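Local structure of envelopment polyprotein (Bovine Schmallenberg virus BH80/Germany/2011, 7A56) at residues A35-L38 and T39-F43; D301-Y304 and Q305-L308; P404-S407 and E408-I411. The protein probably drives fusion of the viral and host membranes during entry, as a class II fusion glycoprotein that refolds into a trimeric postfusion form. One frame throughout, in Å; residues are numbered along the deposited sequence.

Interaction 1: residues A35-L38 and T39-F43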
loop_
_atom_site.group_PDB
_atom_site.type_symbol
_atom_site.label_atom_id
_atom_site.label_comp_id
_atom_site.label_asym_id
_atom_site.label_seq_id
_atom_site.Cartn_x
_atom_site.Cartn_y
_atom_site.Cartn_z
ATOM N N ALA A 35 -22.721 -11.406 -33.284
ATOM C CA ALA A 35 -22.284 -12.635 -32.632
ATOM C C ALA A 35 -21.170 -13.279 -33.425
ATOM O O ALA A 35 -20.181 -13.758 -32.853
ATOM C CB ALA A 35 -23.448 -13.635 -32.476
ATOM N N ASN A 36 -21.311 -13.291 -34.759
ATOM C CA ASN A 36 -20.305 -13.965 -35.560
ATOM C C ASN A 36 -18.974 -13.227 -35.504
ATOM O O ASN A 36 -17.908 -13.851 -35.464
ATOM C CB ASN A 36 -20.817 -14.084 -36.994
ATOM C CG ASN A 36 -19.747 -14.493 -37.949
ATOM O OD1 ASN A 36 -19.281 -15.626 -37.913
ATOM N ND2 ASN A 36 -19.316 -13.560 -38.802
ATOM N N ASP A 37 -19.024 -11.895 -35.538
ATOM C CA ASP A 37 -17.831 -11.048 -35.418
ATOM C C ASP A 37 -17.107 -11.315 -34.105
ATOM O O ASP A 37 -15.875 -11.512 -34.054
ATOM C CB ASP A 37 -18.321 -9.594 -35.498
ATOM C CG ASP A 37 -17.224 -8.558 -35.685
ATOM O OD1 ASP A 37 -16.016 -8.885 -35.736
ATOM O OD2 ASP A 37 -17.594 -7.360 -35.747
ATOM N N LEU A 38 -17.867 -11.316 -33.019
ATOM C CA LEU A 38 -17.268 -11.525 -31.691
ATOM C C LEU A 38 -16.664 -12.914 -31.579
ATOM O O LEU A 38 -15.519 -13.084 -31.131
ATOM C CB LEU A 38 -18.332 -11.284 -30.626
ATOM C CG LEU A 38 -18.805 -9.814 -30.467
ATOM C CD1 LEU A 38 -19.847 -9.729 -29.372
ATOM C CD2 LEU A 38 -17.674 -8.863 -30.082
ATOM N N THR A 39 -17.406 -13.920 -32.015
ATOM C CA THR A 39 -16.905 -15.291 -31.934
ATOM C C THR A 39 -15.658 -15.480 -32.783
ATOM O O THR A 39 -14.756 -16.227 -32.414
ATOM C CB THR A 39 -17.997 -16.260 -32.405
ATOM O OG1 THR A 39 -19.133 -16.142 -31.539
ATOM C CG2 THR A 39 -17.484 -17.684 -32.393
ATOM N N MET A 40 -15.623 -14.873 -33.972
ATOM C CA MET A 40 -14.459 -14.984 -34.843
ATOM C C MET A 40 -13.263 -14.267 -34.274
ATOM O O MET A 40 -12.125 -14.598 -34.623
ATOM C CB MET A 40 -14.790 -14.408 -36.255
ATOM C CG MET A 40 -15.700 -15.269 -37.127
ATOM S SD MET A 40 -14.904 -16.686 -37.952
ATOM C CE MET A 40 -15.111 -17.980 -36.720
ATOM N N HIS A 41 -13.486 -13.321 -33.358
ATOM C CA HIS A 41 -12.400 -12.626 -32.717
ATOM C C HIS A 41 -12.194 -13.114 -31.274
ATOM O O HIS A 41 -11.796 -12.357 -30.402
ATOM C CB HIS A 41 -12.619 -11.121 -32.786
ATOM C CG HIS A 41 -12.513 -10.590 -34.186
ATOM N ND1 HIS A 41 -13.605 -10.468 -35.015
ATOM C CD2 HIS A 41 -11.442 -10.170 -34.905
ATOM C CE1 HIS A 41 -13.218 -9.986 -36.187
ATOM N NE2 HIS A 41 -11.907 -9.808 -36.150
ATOM N N TYR A 42 -12.468 -14.397 -31.047
ATOM C CA TYR A 42 -12.090 -15.170 -29.861
ATOM C C TYR A 42 -12.854 -14.786 -28.590
ATOM O O TYR A 42 -12.420 -15.151 -27.499
ATOM C CB TYR A 42 -10.562 -15.112 -29.607
ATOM C CG TYR A 42 -9.772 -15.761 -30.742
ATOM C CD1 TYR A 42 -9.514 -17.128 -30.743
ATOM C CD2 TYR A 42 -9.315 -14.995 -31.839
ATOM C CE1 TYR A 42 -8.815 -17.736 -31.810
ATOM C CE2 TYR A 42 -8.618 -15.579 -32.892
ATOM C CZ TYR A 42 -8.367 -16.956 -32.877
ATOM O OH TYR A 42 -7.670 -17.552 -33.914
ATOM N N PHE A 43 -13.996 -14.100 -28.686
ATOM C CA PHE A 43 -14.883 -13.970 -27.533
ATOM C C PHE A 43 -15.560 -15.314 -27.321
ATOM O O PHE A 43 -15.871 -16.024 -28.282
ATOM C CB PHE A 43 -15.977 -12.897 -27.761
ATOM C CG PHE A 43 -15.485 -11.463 -27.711
ATOM C CD1 PHE A 43 -14.694 -10.948 -28.725
ATOM C CD2 PHE A 43 -15.875 -10.620 -26.686
ATOM C CE1 PHE A 43 -14.248 -9.641 -28.686
ATOM C CE2 PHE A 43 -15.437 -9.295 -26.631
ATOM C CZ PHE A 43 -14.635 -8.804 -27.634
#
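One face of the Phe43 ring is covered by Leu38, whose methyl CD2 stands almost over the ring centre, 3.8 Å from the centroid and 10° off the normal, a CH-pi contact. The His41 ring instead uses its edge: ND1 points at Asp37 O, 2.7 Å away and close to the ring plane, and donates a hydrogen bond with an N-H...O angle of 161°. The backbone N of His41 adds only a weak bond to the same oxygen, so the imidazole gives Asp37 O a straighter, shorter bond than the backbone does there. His41 CG lies beside its own backbone N (chi1 -68°), which swings the ring back along the helix to Asp37.

Leu38 and Phe43 are joined by backbone as well as side chain. Tyr42, with positive phi, is the C-prime residue of a Schellman motif: Phe43 N bonds Leu38 O at 3.1 Å and Tyr42 N bonds Thr39 O at 3.2 Å. This turn brings Phe43 back over Leu38, giving the apolar pair that commonly accompanies such an ending. One turn earlier, Ala35 O accepts Thr39 N at 2.9 Å and Thr39 OG1 also at 2.9 Å, from opposite faces of the carbonyl plane; threonine suits the place because its short hydroxyl, set beside its own backbone N, can share the carbonyl one turn back that its N-H already uses.

The contact thus closes helix 23-40 just before strand 44-46. Phe211 of strand 209-214 packs against Ala35, Leu38, Thr39 and Phe43, while Asp37 forms a salt bridge with Arg225 and accepts a hydrogen bond from Asp224 N, tying the helix end to the loop before strand 226-231.

Interaction 2: residues D301-Y304 and Q305-L308; sequences DNSY and QSCL
Tyr304 packs on Cys307 and Leu308 across the start of a short, weakly bonded helix, 305-308, which follows the loop after strand 293-296. Tyr304 CD1 lies 3.9 Å from Cys307 CB, and Cys307 SG sits obliquely to the ring, 5.0 Å from its centroid, as a sulfur-aromatic contact. Farther along the ring, Tyr304 CZ meets Leu308 CD2 at 3.9 Å. The tyrosine has CG opposite its backbone N (chi1 171°), which lays the long ring alongside the first helical turn, where a slim cysteine and a branched leucine both reach it.

Polar bonds begin the turn. Ser306 N donates to Ser303 O at 2.9 Å, and the two small hydroxyls Ser303 OG and Ser306 OG share a 3.0 Å hydrogen bond. Tyr304 O receives only weak bonds, from Cys307 N and Leu308 N, so side-chain contacts supplement a loosely bonded backbone.

Cys307 is joined to Cys264 by a disulfide, fixing the helix covalently to another part of the chain. Tyr187 of strand 187-192 touches Tyr304, Cys307 and Leu308; Pro123 and Thr121 of strand 98-134 pack on Tyr304 and Cys307 respectively, and Ser306 meets Gly258 of the second subunit.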
loop_
_atom_site.group_PDB
_atom_site.type_symbol
_atom_site.label_atom_id
_atom_site.label_comp_id
_atom_site.label_asym_id
_atom_site.label_seq_id
_atom_site.Cartn_x
_atom_site.Cartn_y
_atom_site.Cartn_z
ATOM N N ASP A 301 9.508 -17.238 25.205
ATOM C CA ASP A 301 8.391 -16.298 25.218
ATOM C C ASP A 301 7.380 -16.689 24.140
ATOM O O ASP A 301 7.765 -17.125 23.060
ATOM C CB ASP A 301 8.853 -14.868 24.916
ATOM C CG ASP A 301 9.808 -14.307 25.989
ATOM O OD1 ASP A 301 9.396 -14.272 27.164
ATOM O OD2 ASP A 301 10.924 -13.855 25.629
ATOM N N ASN A 302 6.081 -16.552 24.427
ATOM C CA ASN A 302 5.056 -16.870 23.413
ATOM C C ASN A 302 3.990 -15.796 23.483
ATOM O O ASN A 302 3.351 -15.627 24.516
ATOM C CB ASN A 302 4.409 -18.251 23.611
ATOM C CG ASN A 302 3.495 -18.676 22.413
ATOM O OD1 ASN A 302 3.170 -17.854 21.514
ATOM N ND2 ASN A 302 3.129 -19.951 22.377
ATOM N N SER A 303 3.784 -15.090 22.393
ATOM C CA SER A 303 2.827 -13.988 22.371
ATOM C C SER A 303 1.560 -14.347 21.586
ATOM O O SER A 303 0.988 -13.506 20.898
ATOM C CB SER A 303 3.507 -12.728 21.817
ATOM O OG SER A 303 2.651 -11.601 21.995
ATOM N N TYR A 304 1.081 -15.586 21.743
ATOM C CA TYR A 304 -0.096 -16.115 21.037
ATOM C C TYR A 304 -1.352 -15.289 21.286
ATOM O O TYR A 304 -2.244 -15.209 20.417
ATOM C CB TYR A 304 -0.350 -17.566 21.486
ATOM C CG TYR A 304 -1.644 -18.108 20.987
ATOM C CD1 TYR A 304 -1.816 -18.328 19.624
ATOM C CD2 TYR A 304 -2.733 -18.330 21.858
ATOM C CE1 TYR A 304 -3.033 -18.812 19.116
ATOM C CE2 TYR A 304 -3.952 -18.819 21.375
ATOM C CZ TYR A 304 -4.099 -19.035 19.971
ATOM O OH TYR A 304 -5.293 -19.482 19.395
ATOM N N GLN A 305 -1.448 -14.673 22.465
ATOM C CA GLN A 305 -2.611 -13.858 22.740
ATOM C C GLN A 305 -2.774 -12.744 21.707
ATOM O O GLN A 305 -3.900 -12.280 21.499
ATOM C CB GLN A 305 -2.511 -13.265 24.131
ATOM C CG GLN A 305 -1.346 -12.318 24.274
ATOM C CD GLN A 305 -0.084 -12.950 24.881
ATOM O OE1 GLN A 305 0.129 -14.181 24.856
ATOM N NE2 GLN A 305 0.755 -12.098 25.439
ATOM N N SER A 306 -1.683 -12.331 21.045
ATOM C CA SER A 306 -1.765 -11.385 19.926
ATOM C C SER A 306 -2.512 -11.975 18.739
ATOM O O SER A 306 -3.269 -11.271 18.039
ATOM C CB SER A 306 -0.357 -10.988 19.492
ATOM O OG SER A 306 0.308 -10.363 20.576
ATOM N N CYS A 307 -2.271 -13.249 18.445
ATOM C CA CYS A 307 -3.048 -13.897 17.391
ATOM C C CYS A 307 -4.529 -13.787 17.676
ATOM O O CYS A 307 -5.333 -13.541 16.774
ATOM C CB CYS A 307 -2.654 -15.371 17.278
ATOM S SG CYS A 307 -0.866 -15.582 17.050
ATOM N N LEU A 308 -4.919 -13.951 18.931
ATOM C CA LEU A 308 -6.365 -13.842 19.181
ATOM C C LEU A 308 -6.951 -12.470 18.850
ATOM O O LEU A 308 -8.165 -12.371 18.636
ATOM C CB LEU A 308 -6.695 -14.191 20.627
ATOM C CG LEU A 308 -6.348 -15.637 20.930
ATOM C CD1 LEU A 308 -6.589 -15.890 22.391
ATOM C CD2 LEU A 308 -7.158 -16.580 20.054
#

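Interaction 3: residues P404-S407 and E408-I411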
loop_
_atom_site.group_PDB
_atom_site.type_symbol
_atom_site.label_atom_id
_atom_site.label_comp_id
_atom_site.label_asym_id
_atom_site.label_seq_id
_atom_site.Cartn_x
_atom_site.Cartn_y
_atom_site.Cartn_z
ATOM N N PRO A 404 -28.354 -12.658 -8.218
ATOM C CA PRO A 404 -29.536 -13.512 -8.057
ATOM C C PRO A 404 -29.239 -14.939 -7.618
ATOM O O PRO A 404 -30.145 -15.585 -7.113
ATOM C CB PRO A 404 -30.173 -13.507 -9.459
ATOM C CG PRO A 404 -29.639 -12.290 -10.131
ATOM C CD PRO A 404 -28.255 -12.082 -9.564
ATOM N N MET A 405 -28.056 -15.488 -7.889
ATOM C CA MET A 405 -27.779 -16.881 -7.555
ATOM C C MET A 405 -27.170 -16.994 -6.170
ATOM O O MET A 405 -26.807 -18.103 -5.759
ATOM C CB MET A 405 -26.805 -17.533 -8.557
ATOM C CG MET A 405 -27.167 -17.424 -10.029
ATOM S SD MET A 405 -28.711 -18.275 -10.262
ATOM C CE MET A 405 -28.355 -19.943 -9.822
ATOM N N GLN A 406 -27.008 -15.872 -5.471
ATOM C CA GLN A 406 -26.506 -15.896 -4.090
ATOM C C GLN A 406 -27.461 -15.144 -3.170
ATOM O O GLN A 406 -27.792 -13.990 -3.432
ATOM C CB GLN A 406 -25.092 -15.284 -4.011
ATOM C CG GLN A 406 -24.461 -15.335 -2.613
ATOM C CD GLN A 406 -22.990 -14.962 -2.615
ATOM O OE1 GLN A 406 -22.224 -15.374 -3.510
ATOM N NE2 GLN A 406 -22.571 -14.188 -1.593
ATOM N N SER A 407 -27.880 -15.785 -2.080
ATOM C CA SER A 407 -28.820 -15.132 -1.182
ATOM C C SER A 407 -28.177 -14.629 0.104
ATOM O O SER A 407 -28.681 -13.671 0.696
ATOM C CB SER A 407 -29.959 -16.084 -0.833
ATOM O OG SER A 407 -29.672 -16.740 0.381
ATOM N N GLU A 408 -27.079 -15.245 0.533
ATOM C CA GLU A 408 -26.440 -14.933 1.807
ATOM C C GLU A 408 -25.188 -14.095 1.569
ATOM O O GLU A 408 -24.364 -14.421 0.702
ATOM C CB GLU A 408 -26.107 -16.225 2.559
ATOM C CG GLU A 408 -27.344 -16.917 3.080
ATOM C CD GLU A 408 -27.023 -18.175 3.869
ATOM O OE1 GLU A 408 -25.818 -18.470 4.083
ATOM O OE2 GLU A 408 -27.980 -18.869 4.286
ATOM N N TYR A 409 -25.080 -12.987 2.303
ATOM C CA TYR A 409 -23.974 -12.036 2.217
ATOM C C TYR A 409 -23.568 -11.706 3.645
ATOM O O TYR A 409 -24.430 -11.641 4.515
ATOM C CB TYR A 409 -24.398 -10.741 1.479
ATOM C CG TYR A 409 -24.864 -10.986 0.065
ATOM C CD1 TYR A 409 -26.136 -11.492 -0.189
ATOM C CD2 TYR A 409 -24.017 -10.721 -1.027
ATOM C CE1 TYR A 409 -26.555 -11.749 -1.479
ATOM C CE2 TYR A 409 -24.434 -10.966 -2.331
ATOM C CZ TYR A 409 -25.687 -11.480 -2.542
ATOM O OH TYR A 409 -26.081 -11.735 -3.809
ATOM N N SER A 410 -22.276 -11.544 3.921
ATOM C CA SER A 410 -21.886 -11.145 5.272
ATOM C C SER A 410 -20.955 -9.948 5.212
ATOM O O SER A 410 -20.128 -9.845 4.308
ATOM C CB SER A 410 -21.214 -12.284 6.049
ATOM O OG SER A 410 -20.152 -12.832 5.316
ATOM N N ILE A 411 -21.076 -9.057 6.200
ATOM C CA ILE A 411 -20.268 -7.842 6.266
ATOM C C ILE A 411 -19.795 -7.648 7.697
ATOM O O ILE A 411 -20.398 -8.150 8.647
ATOM C CB ILE A 411 -21.033 -6.573 5.833
ATOM C CG1 ILE A 411 -22.178 -6.247 6.786
ATOM C CG2 ILE A 411 -21.460 -6.661 4.367
ATOM C CD1 ILE A 411 -23.060 -5.118 6.258
#
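Two hydrogen bonds link Gln406 with the start of the strand, one from each direction. The phenol Tyr409 OH donates to Gln406 O at 2.9 Å, while the amide Gln406 NE2 donates to Glu408 O, also at 2.9 Å, with an N-H...O angle of 146°. The phenol comes to Gln406 O from above the carbonyl plane. The amide nitrogen approaches Glu408 O nearer that carbonyl's plane, slightly tilted from it. Main chain and side chain of one glutamine therefore have opposite roles, the former accepting and the latter giving, and together they fold the loop residue back against its successors. Glutamine suits the place because its arm spans the gap: CG stands opposite the backbone N (chi1 -177°) and the chain stays extended beyond it, carrying the amide forward to the strand.

Packing accompanies these bonds. Gln406 NE2 lies over one face of the Tyr409 ring, 3.7 Å above its plane and displaced toward the rim, with amide and ring planes 30° apart. The aliphatic part of Gln406 follows the same ring, CG coming within 4.0 Å of Tyr409 CZ. At the ring edge, near its plane, Ser407 O approaches Tyr409 CD1 at 3.5 Å. Tyrosine thus supplies a broad surface for the glutamine arm and a distant hydroxyl for its carbonyl. That hydroxyl has a further, weak hydrogen bond with Asp403 N, just before the segment.

The contact spans the junction between the loop after strand 399-402 and the start of strand 408-414. Ser407, Tyr409 and Ile411 form backbone hydrogen bonds with Leu379, Leu377 and Cys375 of the antiparallel strand 373-381, and Tyr409 also packs on Leu379. Glu408 touches Lys378 of that strand, while Pro404 rests on Thr381.

How the interactions relate
All three are local, partly buried contacts at the ends of secondary structure, and none shares an element with another: interaction 1 closes a helix, interaction 2 opens one and interaction 3 opens a strand. Interactions 1 and 2 lie on opposite sides of the chain's centre, their centres about 56 Å apart; interaction 3 is about 33 Å from the first and 34 Å from the second, centre to centre. Their chemistry follows their places. Interaction 1 joins backbone capping to a buried Leu-Phe pair, interaction 2 adds a disulfide and reaches a neighbouring subunit, and interaction 3 relies on two hydrogen bonds and an exposed glutamine lying over a buried tyrosine.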